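Local coordinates for protein aminotransferase, class I and II (Erwinia tasmaniensis, PDB 5Z0Q) that binds pyridoxal-5'-phosphate and belongs to the class I and II aminotransferase family, forming a dimer, at residues A41-R46 / S241-G246; I78-S83 / E288-L293; H207-L212 / A284-G289. All blocks are in the same frame, centred on the assembly; numbering follows the deposited sequence.

Contact 1. Residues A41-R46 / S241-G246; sequences ADTDFR and SFNIAG
Asn243 meets the 41-46 loop with its side-chain amide, and nearly every interaction between the two segments runs through that one group. One is a well-formed hydrogen bond from Asn243 ND2 to Phe45 O, 2.9 Å long with an angle of 154° at the hydrogen; the acceptor lies in the plane of the amide, and the donor comes in the carbonyl plane on a lone pair. The same ND2 also reaches Thr43 O at 2.7 Å, but the angle of 127° makes this bond weak. On the other arm of the amide, Asn243 OD1 takes a weak bond from Thr43 N at 3.4 Å. A side-chain amide thus reads three backbone atoms spread over Thr43 to Phe45, using both its donor and its acceptor, which is consistent with the modelled orientation of the group. Thr43 OG1 lies across the amide, its angle to Asn243 ND2 too poor for a hydrogen bond.

What carries the amide there is a side chain with CG anti to the backbone N (chi1 -160°), rising from a residue with positive phi and psi. Further out, the 41-46 loop has its own anchors: Asp42 O accepts from Asn366 and Lys26, and Asp44 OD1 from the indole of Trp27. Thr43 and Phe45 rest on Gln296 of helix 290-313, while Val63 of the second subunit packs on Asn243. Segment 241-246 directly follows Lys240 of the ligand pocket, so the arrangement joins the N-terminal loop after strand 36-38 to the pyridoxal-5'-phosphate site of an aminotransferase fold, beside the dimer interface.

Contact 2. Residues I78-S83 / E288-L293; sequences IERMES and EGQPWL
Arg80 reaches from helix 71-83 to Gln290 and Leu293 at the start of helix 290-313, across a gap of 10.5 Å between Arg80 CA and Gln290 CA. Its CB points toward the other segment, CG stands anti to the backbone N (chi1 -174°), and the chain stays extended through CD to NE; this straight run spends the full length of the side chain on the crossing. NE lies alongside the Trp286 indole. Beyond CZ, both terminal nitrogens grip a single atom: NH1 lies 3.2 Å and NH2 3.1 Å from Gln290 OE1, which sits at the guanidinium edge and in its plane. The amide and guanidinium planes are 22° apart, so the two groups are nearly coplanar. In this aminotransferase fold the two-nitrogen grip joins helix 71-83 to helix 290-313 close to the junction with the preceding helix 276-288. NH2 has further neighbours: Leu293 CD2 lies 3.6 Å away near the guanidinium plane, and Asp209 forms a salt bridge with this nitrogen. From helix 290-313, Gln290 bends at chi2 (55°) to present OE1, while its NE2 is hydrogen-bonded to Asp294 one turn farther along.

Contact 3. Residues H207-L212 / A284-G289; sequences HCDLVL and AAWREG. With PLP (pyridoxal-5'-phosphate), chain M.
Asp209 and Trp286 are the residues that touch across this contact, and they do so through one hydrogen bond. Trp286 NE1 donates to Asp209 OD2 at 3.2 Å with an angle of 155° at the hydrogen. The indole N-H meets the oxygen on its syn side, somewhat out of the carboxylate plane, and the oxygen sits at the ring edge, tilted a little from the ring plane; carboxylate and indole stand almost perpendicular, 87° apart. Asp209 CG is anti to the carbonyl carbon (chi1 -67°), which sends the carboxylate toward Trp286. OD2 also bonds to the hydroxyl of Ser241, and OD1 is shared with Arg80. Three groups therefore hold this buried acid, and they would probably stabilise its negative charge.

Nonpolar packing holds the indole itself, with Leu73, Val76 and Ala77 of helix 71-83 and Pro238 against it. Backbone bonding shapes the other side: Leu210 N to His207 O, 3.0 Å, closes a type I beta turn that places Asp209 two residues after His207. The nearest approach to pyridoxal-5'-phosphate is a carbon, His207 CE1, close to PLP O3 at the ring edge, and is not a hydrogen bond. The turn after strand 200-204 thus links helix 276-288 to the pyridoxal-5'-phosphate pocket of the aminotransferase fold.

In the fold
Contacts 2 and 3 lie closest, with centres about 6 Å apart, and share Glu288 and Gly289, where helix 276-288 passes to helix 290-313. A salt bridge of 3.0 Å from Arg80 NH2 to Asp209 OD1 joins them. Contact 1, with its centre about 12 Å from that of contact 3, is tied in through Ser241 OG and Asp209 OD2 at 2.9 Å, a probable hydrogen bond, and through the Phe242 ring packed against helix 276-288. Relative to pyridoxal-5'-phosphate, contact 3 includes pocket residue His207, the Asp42 side chain of contact 1 lies about 8 Å away, and the Leu293 side chain of contact 2 about 14 Å.

Contact 1. Residues A41-R46 / S241-G246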
loop_
_atom_site.group_PDB
_atom_site.type_symbol
_atom_site.label_atom_id
_atom_site.label_comp_id
_atom_site.label_asym_id
_atom_site.label_seq_id
_atom_site.Cartn_x
_atom_site.Cartn_y
_atom_site.Cartn_z
ATOM N N ALA A 41 11.203 12.130 9.396
ATOM C CA ALA A 41 12.442 11.372 9.221
ATOM C C ALA A 41 12.647 11.012 7.748
ATOM O O ALA A 41 12.475 9.872 7.311
ATOM C CB ALA A 41 12.431 10.133 10.104
ATOM N N ASP A 42 13.031 12.025 6.976
ATOM C CA ASP A 42 13.489 11.824 5.611
ATOM C C ASP A 42 14.511 12.903 5.288
ATOM O O ASP A 42 14.484 13.995 5.863
ATOM C CB ASP A 42 12.330 11.841 4.600
ATOM C CG ASP A 42 11.707 13.217 4.434
ATOM O OD1 ASP A 42 11.767 14.025 5.383
ATOM O OD2 ASP A 42 11.144 13.486 3.352
ATOM N N THR A 43 15.421 12.585 4.379
ATOM C CA THR A 43 16.471 13.521 4.017
ATOM C C THR A 43 16.060 14.344 2.801
ATOM O O THR A 43 15.142 13.991 2.058
ATOM C CB THR A 43 17.783 12.784 3.740
ATOM O OG1 THR A 43 17.604 11.869 2.652
ATOM C CG2 THR A 43 18.231 12.013 4.975
ATOM N N ASP A 44 16.753 15.468 2.614
ATOM C CA ASP A 44 16.547 16.334 1.463
ATOM C C ASP A 44 17.453 15.969 0.293
ATOM O O ASP A 44 17.657 16.794 -0.605
ATOM C CB ASP A 44 16.765 17.796 1.859
ATOM C CG ASP A 44 15.808 18.255 2.943
ATOM O OD1 ASP A 44 14.656 17.771 2.967
ATOM O OD2 ASP A 44 16.206 19.101 3.771
ATOM N N PHE A 45 17.991 14.753 0.281
ATOM C CA PHE A 45 18.976 14.349 -0.710
ATOM C C PHE A 45 18.303 13.705 -1.915
ATOM O O PHE A 45 17.395 12.880 -1.771
ATOM C CB PHE A 45 19.984 13.374 -0.098
ATOM C CG PHE A 45 20.699 13.916 1.107
ATOM C CD1 PHE A 45 21.018 15.262 1.194
ATOM C CD2 PHE A 45 21.045 13.082 2.156
ATOM C CE1 PHE A 45 21.672 15.763 2.304
ATOM C CE2 PHE A 45 21.701 13.577 3.268
ATOM C CZ PHE A 45 22.014 14.918 3.342
ATOM N N ARG A 46 18.754 14.094 -3.103
ATOM C CA ARG A 46 18.309 13.450 -4.330
ATOM C C ARG A 46 18.726 11.984 -4.334
ATOM O O ARG A 46 19.816 11.631 -3.875
ATOM C CB ARG A 46 18.895 14.187 -5.536
ATOM C CG ARG A 46 18.752 13.485 -6.876
ATOM C CD ARG A 46 19.483 14.273 -7.955
ATOM N NE ARG A 46 19.682 13.505 -9.182
ATOM C CZ ARG A 46 18.893 13.580 -10.248
ATOM N NH1 ARG A 46 17.841 14.388 -10.244
ATOM N NH2 ARG A 46 19.154 12.844 -11.320
ATOM N N SER A 241 17.487 4.489 4.131
ATOM C CA SER A 241 18.887 4.457 3.726
ATOM C C SER A 241 19.105 5.247 2.444
ATOM O O SER A 241 20.143 5.898 2.279
ATOM C CB SER A 241 19.341 3.008 3.545
ATOM O OG SER A 241 18.901 2.201 4.624
ATOM N N PHE A 242 18.136 5.209 1.529
ATOM C CA PHE A 242 18.271 5.840 0.223
ATOM C C PHE A 242 17.184 6.872 -0.048
ATOM O O PHE A 242 17.016 7.290 -1.200
ATOM C CB PHE A 242 18.278 4.772 -0.874
ATOM C CG PHE A 242 19.438 3.822 -0.781
ATOM C CD1 PHE A 242 19.371 2.697 0.027
ATOM C CD2 PHE A 242 20.603 4.063 -1.490
ATOM C CE1 PHE A 242 20.441 1.828 0.121
ATOM C CE2 PHE A 242 21.676 3.199 -1.402
ATOM C CZ PHE A 242 21.595 2.079 -0.595
ATOM N N ASN A 243 16.441 7.286 0.981
ATOM C CA ASN A 243 15.456 8.364 0.877
ATOM C C ASN A 243 14.376 8.038 -0.158
ATOM O O ASN A 243 14.059 8.842 -1.036
ATOM C CB ASN A 243 16.142 9.695 0.560
ATOM C CG ASN A 243 15.283 10.892 0.910
ATOM O OD1 ASN A 243 14.375 10.800 1.737
ATOM N ND2 ASN A 243 15.570 12.028 0.285
ATOM N N ILE A 244 13.806 6.840 -0.045
ATOM C CA ILE A 244 12.740 6.415 -0.947
ATOM C C ILE A 244 11.531 5.968 -0.133
ATOM O O ILE A 244 10.810 5.043 -0.522
ATOM C CB ILE A 244 13.216 5.298 -1.896
ATOM C CG1 ILE A 244 13.818 4.134 -1.107
ATOM C CG2 ILE A 244 14.223 5.843 -2.903
ATOM C CD1 ILE A 244 14.233 2.966 -1.973
ATOM N N ALA A 245 11.298 6.632 1.002
ATOM C CA ALA A 245 10.134 6.316 1.819
ATOM C C ALA A 245 8.827 6.684 1.127
ATOM O O ALA A 245 7.785 6.102 1.450
ATOM C CB ALA A 245 10.231 7.026 3.170
ATOM N N GLY A 246 8.862 7.627 0.185
ATOM C CA GLY A 246 7.687 7.978 -0.592
ATOM C C GLY A 246 7.173 6.872 -1.487
ATOM O O GLY A 246 6.035 6.961 -1.958
#

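Contact 2. Residues I78-S83 / E288-L293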
loop_
_atom_site.group_PDB
_atom_site.type_symbol
_atom_site.label_atom_id
_atom_site.label_comp_id
_atom_site.label_asym_id
_atom_site.label_seq_id
_atom_site.Cartn_x
_atom_site.Cartn_y
_atom_site.Cartn_z
ATOM N N ILE A 78 18.930 -11.009 0.261
ATOM C CA ILE A 78 19.605 -12.150 0.875
ATOM C C ILE A 78 21.116 -11.955 0.844
ATOM O O ILE A 78 21.810 -12.187 1.842
ATOM C CB ILE A 78 19.186 -13.457 0.178
ATOM C CG1 ILE A 78 17.720 -13.776 0.482
ATOM C CG2 ILE A 78 20.084 -14.606 0.603
ATOM C CD1 ILE A 78 17.213 -15.024 -0.201
ATOM N N GLU A 79 21.651 -11.520 -0.302
ATOM C CA GLU A 79 23.085 -11.268 -0.399
ATOM C C GLU A 79 23.526 -10.165 0.553
ATOM O O GLU A 79 24.643 -10.210 1.080
ATOM C CB GLU A 79 23.462 -10.907 -1.836
ATOM C CG GLU A 79 23.426 -12.074 -2.810
ATOM C CD GLU A 79 23.791 -11.662 -4.225
ATOM O OE1 GLU A 79 23.823 -10.445 -4.503
ATOM O OE2 GLU A 79 24.049 -12.557 -5.059
ATOM N N ARG A 80 22.667 -9.174 0.790
ATOM C CA ARG A 80 23.041 -8.072 1.669
ATOM C C ARG A 80 23.065 -8.509 3.129
ATOM O O ARG A 80 23.969 -8.125 3.880
ATOM C CB ARG A 80 22.082 -6.898 1.475
ATOM C CG ARG A 80 22.481 -5.646 2.234
ATOM C CD ARG A 80 21.552 -4.486 1.917
ATOM N NE ARG A 80 22.024 -3.240 2.514
ATOM C CZ ARG A 80 22.928 -2.442 1.955
ATOM N NH1 ARG A 80 23.461 -2.756 0.780
ATOM N NH2 ARG A 80 23.302 -1.329 2.571
ATOM N N MET A 81 22.087 -9.316 3.550
ATOM C CA MET A 81 22.031 -9.733 4.947
ATOM C C MET A 81 23.149 -10.707 5.294
ATOM O O MET A 81 23.543 -10.804 6.462
ATOM C CB MET A 81 20.671 -10.358 5.258
ATOM C CG MET A 81 19.508 -9.420 5.007
ATOM S SD MET A 81 19.837 -7.766 5.641
ATOM C CE MET A 81 18.999 -6.759 4.417
ATOM N N GLU A 82 23.669 -11.432 4.307
ATOM C CA GLU A 82 24.743 -12.381 4.569
ATOM C C GLU A 82 26.116 -11.725 4.506
ATOM O O GLU A 82 27.017 -12.102 5.262
ATOM C CB GLU A 82 24.677 -13.543 3.573
ATOM C CG GLU A 82 25.621 -14.692 3.893
ATOM C CD GLU A 82 25.498 -15.842 2.907
ATOM O OE1 GLU A 82 24.959 -15.628 1.801
ATOM O OE2 GLU A 82 25.939 -16.963 3.243
ATOM N N SER A 83 26.294 -10.746 3.618
ATOM C CA SER A 83 27.608 -10.141 3.447
ATOM C C SER A 83 27.846 -9.013 4.444
ATOM O O SER A 83 28.964 -8.854 4.947
ATOM C CB SER A 83 27.763 -9.625 2.015
ATOM O OG SER A 83 26.790 -8.636 1.724
ATOM N N GLU A 288 23.039 -1.530 -6.466
ATOM C CA GLU A 288 24.143 -0.711 -6.950
ATOM C C GLU A 288 24.200 0.671 -6.307
ATOM O O GLU A 288 24.934 1.534 -6.803
ATOM C CB GLU A 288 24.063 -0.567 -8.476
ATOM C CG GLU A 288 24.310 -1.865 -9.231
ATOM C CD GLU A 288 23.846 -1.803 -10.671
ATOM O OE1 GLU A 288 24.108 -2.768 -11.421
ATOM O OE2 GLU A 288 23.216 -0.793 -11.050
ATOM N N GLY A 289 23.461 0.910 -5.229
ATOM C CA GLY A 289 23.493 2.190 -4.557
ATOM C C GLY A 289 24.461 2.294 -3.405
ATOM O O GLY A 289 24.493 3.326 -2.727
ATOM N N GLN A 290 25.261 1.257 -3.165
ATOM C CA GLN A 290 26.159 1.269 -2.013
ATOM C C GLN A 290 27.191 2.395 -2.052
ATOM O O GLN A 290 27.416 3.013 -0.997
ATOM C CB GLN A 290 26.847 -0.095 -1.879
ATOM C CG GLN A 290 27.638 -0.243 -0.598
ATOM C CD GLN A 290 26.797 0.037 0.630
ATOM O OE1 GLN A 290 25.702 -0.504 0.784
ATOM N NE2 GLN A 290 27.301 0.895 1.509
ATOM N N PRO A 291 27.851 2.705 -3.176
ATOM C CA PRO A 291 28.760 3.864 -3.172
ATOM C C PRO A 291 28.065 5.168 -2.821
ATOM O O PRO A 291 28.676 6.036 -2.187
ATOM C CB PRO A 291 29.311 3.882 -4.603
ATOM C CG PRO A 291 29.193 2.479 -5.063
ATOM C CD PRO A 291 27.927 1.966 -4.450
ATOM N N TRP A 292 26.800 5.331 -3.218
ATOM C CA TRP A 292 26.044 6.507 -2.805
ATOM C C TRP A 292 25.805 6.501 -1.301
ATOM O O TRP A 292 25.943 7.537 -0.640
ATOM C CB TRP A 292 24.717 6.565 -3.565
ATOM C CG TRP A 292 23.882 7.774 -3.253
ATOM C CD1 TRP A 292 23.856 8.952 -3.941
ATOM C CD2 TRP A 292 22.946 7.919 -2.174
ATOM N NE1 TRP A 292 22.966 9.822 -3.358
ATOM C CE2 TRP A 292 22.393 9.213 -2.272
ATOM C CE3 TRP A 292 22.522 7.083 -1.136
ATOM C CZ2 TRP A 292 21.440 9.690 -1.371
ATOM C CZ3 TRP A 292 21.575 7.558 -0.242
ATOM C CH2 TRP A 292 21.046 8.850 -0.365
ATOM N N LEU A 293 25.452 5.341 -0.744
ATOM C CA LEU A 293 25.228 5.244 0.694
ATOM C C LEU A 293 26.514 5.469 1.478
ATOM O O LEU A 293 26.474 6.033 2.578
ATOM C CB LEU A 293 24.621 3.884 1.037
ATOM C CG LEU A 293 24.308 3.601 2.509
ATOM C CD1 LEU A 293 23.331 4.627 3.063
ATOM C CD2 LEU A 293 23.760 2.192 2.673
#

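Contact 3. Residues H207-L212 / A284-G289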
loop_
_atom_site.group_PDB
_atom_site.type_symbol
_atom_site.label_atom_id
_atom_site.label_comp_id
_atom_site.label_asym_id
_atom_site.label_seq_id
_atom_site.Cartn_x
_atom_site.Cartn_y
_atom_site.Cartn_z
ATOM N N HIS A 207 16.982 1.410 10.140
ATOM C CA HIS A 207 18.185 2.232 10.134
ATOM C C HIS A 207 19.471 1.415 10.113
ATOM O O HIS A 207 20.543 1.970 10.374
ATOM C CB HIS A 207 18.195 3.164 11.349
ATOM C CG HIS A 207 17.086 4.168 11.353
ATOM N ND1 HIS A 207 15.853 3.915 11.915
ATOM C CD2 HIS A 207 17.023 5.429 10.861
ATOM C CE1 HIS A 207 15.079 4.976 11.769
ATOM N NE2 HIS A 207 15.766 5.908 11.134
ATOM N N CYS A 208 19.395 0.119 9.798
ATOM C CA CYS A 208 20.570 -0.742 9.889
ATOM C C CYS A 208 21.673 -0.338 8.918
ATOM O O CYS A 208 22.839 -0.673 9.154
ATOM C CB CYS A 208 20.172 -2.200 9.652
ATOM S SG CYS A 208 19.509 -2.538 8.007
ATOM N N ASP A 209 21.341 0.370 7.841
ATOM C CA ASP A 209 22.346 0.805 6.879
ATOM C C ASP A 209 23.029 2.108 7.271
ATOM O O ASP A 209 24.001 2.498 6.614
ATOM C CB ASP A 209 21.719 0.972 5.489
ATOM C CG ASP A 209 21.268 -0.344 4.885
ATOM O OD1 ASP A 209 21.877 -1.386 5.204
ATOM O OD2 ASP A 209 20.308 -0.333 4.086
ATOM N N LEU A 210 22.556 2.785 8.317
ATOM C CA LEU A 210 23.055 4.105 8.689
ATOM C C LEU A 210 23.922 4.069 9.945
ATOM O O LEU A 210 23.916 5.014 10.737
ATOM C CB LEU A 210 21.889 5.077 8.873
ATOM C CG LEU A 210 21.052 5.347 7.621
ATOM C CD1 LEU A 210 19.910 6.302 7.929
ATOM C CD2 LEU A 210 21.929 5.895 6.502
ATOM N N VAL A 211 24.678 2.993 10.138
ATOM C CA VAL A 211 25.584 2.889 11.277
ATOM C C VAL A 211 26.830 3.715 10.986
ATOM O O VAL A 211 27.513 3.498 9.979
ATOM C CB VAL A 211 25.944 1.426 11.566
ATOM C CG1 VAL A 211 26.926 1.339 12.723
ATOM C CG2 VAL A 211 24.687 0.621 11.862
ATOM N N LEU A 212 27.131 4.668 11.871
ATOM C CA LEU A 212 28.275 5.551 11.690
ATOM C C LEU A 212 29.475 5.178 12.548
ATOM O O LEU A 212 30.600 5.560 12.208
ATOM C CB LEU A 212 27.890 7.001 12.009
ATOM C CG LEU A 212 26.657 7.601 11.336
ATOM C CD1 LEU A 212 26.462 9.029 11.818
ATOM C CD2 LEU A 212 26.780 7.551 9.822
ATOM N N ALA A 284 17.338 -1.428 -7.139
ATOM C CA ALA A 284 18.496 -0.632 -7.533
ATOM C C ALA A 284 19.176 0.009 -6.331
ATOM O O ALA A 284 20.389 0.250 -6.362
ATOM C CB ALA A 284 18.078 0.440 -8.540
ATOM N N ALA A 285 18.419 0.291 -5.268
ATOM C CA ALA A 285 19.012 0.876 -4.071
ATOM C C ALA A 285 20.010 -0.079 -3.433
ATOM O O ALA A 285 21.152 0.296 -3.143
ATOM C CB ALA A 285 17.916 1.255 -3.076
ATOM N N TRP A 286 19.600 -1.328 -3.215
ATOM C CA TRP A 286 20.460 -2.309 -2.568
ATOM C C TRP A 286 21.391 -3.029 -3.533
ATOM O O TRP A 286 22.353 -3.661 -3.080
ATOM C CB TRP A 286 19.609 -3.341 -1.818
ATOM C CG TRP A 286 19.218 -2.903 -0.441
ATOM C CD1 TRP A 286 19.748 -1.866 0.269
ATOM C CD2 TRP A 286 18.210 -3.488 0.392
ATOM N NE1 TRP A 286 19.134 -1.770 1.496
ATOM C CE2 TRP A 286 18.185 -2.754 1.595
ATOM C CE3 TRP A 286 17.326 -4.561 0.239
ATOM C CZ2 TRP A 286 17.312 -3.058 2.639
ATOM C CZ3 TRP A 286 16.460 -4.861 1.277
ATOM C CH2 TRP A 286 16.461 -4.113 2.461
ATOM N N ARG A 287 21.142 -2.953 -4.841
ATOM C CA ARG A 287 22.000 -3.648 -5.794
ATOM C C ARG A 287 23.220 -2.825 -6.188
ATOM O O ARG A 287 24.333 -3.360 -6.240
ATOM C CB ARG A 287 21.211 -4.031 -7.052
ATOM C CG ARG A 287 21.847 -5.163 -7.847
ATOM C CD ARG A 287 21.316 -5.252 -9.273
ATOM N NE ARG A 287 19.877 -5.493 -9.331
ATOM C CZ ARG A 287 18.984 -4.591 -9.728
ATOM N NH1 ARG A 287 19.381 -3.383 -10.107
ATOM N NH2 ARG A 287 17.693 -4.898 -9.753
ATOM N N GLU A 288 23.039 -1.530 -6.466
ATOM C CA GLU A 288 24.143 -0.711 -6.950
ATOM C C GLU A 288 24.200 0.671 -6.307
ATOM O O GLU A 288 24.934 1.534 -6.803
ATOM C CB GLU A 288 24.063 -0.567 -8.476
ATOM C CG GLU A 288 24.310 -1.865 -9.231
ATOM C CD GLU A 288 23.846 -1.803 -10.671
ATOM O OE1 GLU A 288 24.108 -2.768 -11.421
ATOM O OE2 GLU A 288 23.216 -0.793 -11.050
ATOM N N GLY A 289 23.461 0.910 -5.229
ATOM C CA GLY A 289 23.493 2.190 -4.557
ATOM C C GLY A 289 24.461 2.294 -3.405
ATOM O O GLY A 289 24.493 3.326 -2.727
HETATM N N1 PLP M . 10.449 2.438 11.387
HETATM C C2 PLP M . 11.164 3.427 12.033
HETATM C C2A PLP M . 11.773 3.157 13.378
HETATM C C3 PLP M . 11.326 4.672 11.436
HETATM O O3 PLP M . 12.036 5.653 12.077
HETATM C C4 PLP M . 10.763 4.921 10.188
HETATM C C4A PLP M . 11.079 6.196 9.464
HETATM C C5 PLP M . 10.041 3.923 9.546
HETATM C C6 PLP M . 9.888 2.680 10.149
HETATM C C5A PLP M . 9.434 4.204 8.189
HETATM O O4P PLP M . 8.352 3.338 7.929
HETATM P P PLP M . 7.382 3.638 6.679
HETATM O O1P PLP M . 6.943 5.083 6.720
HETATM O O2P PLP M . 6.168 2.740 6.741
HETATM O O3P PLP M . 8.148 3.373 5.405
#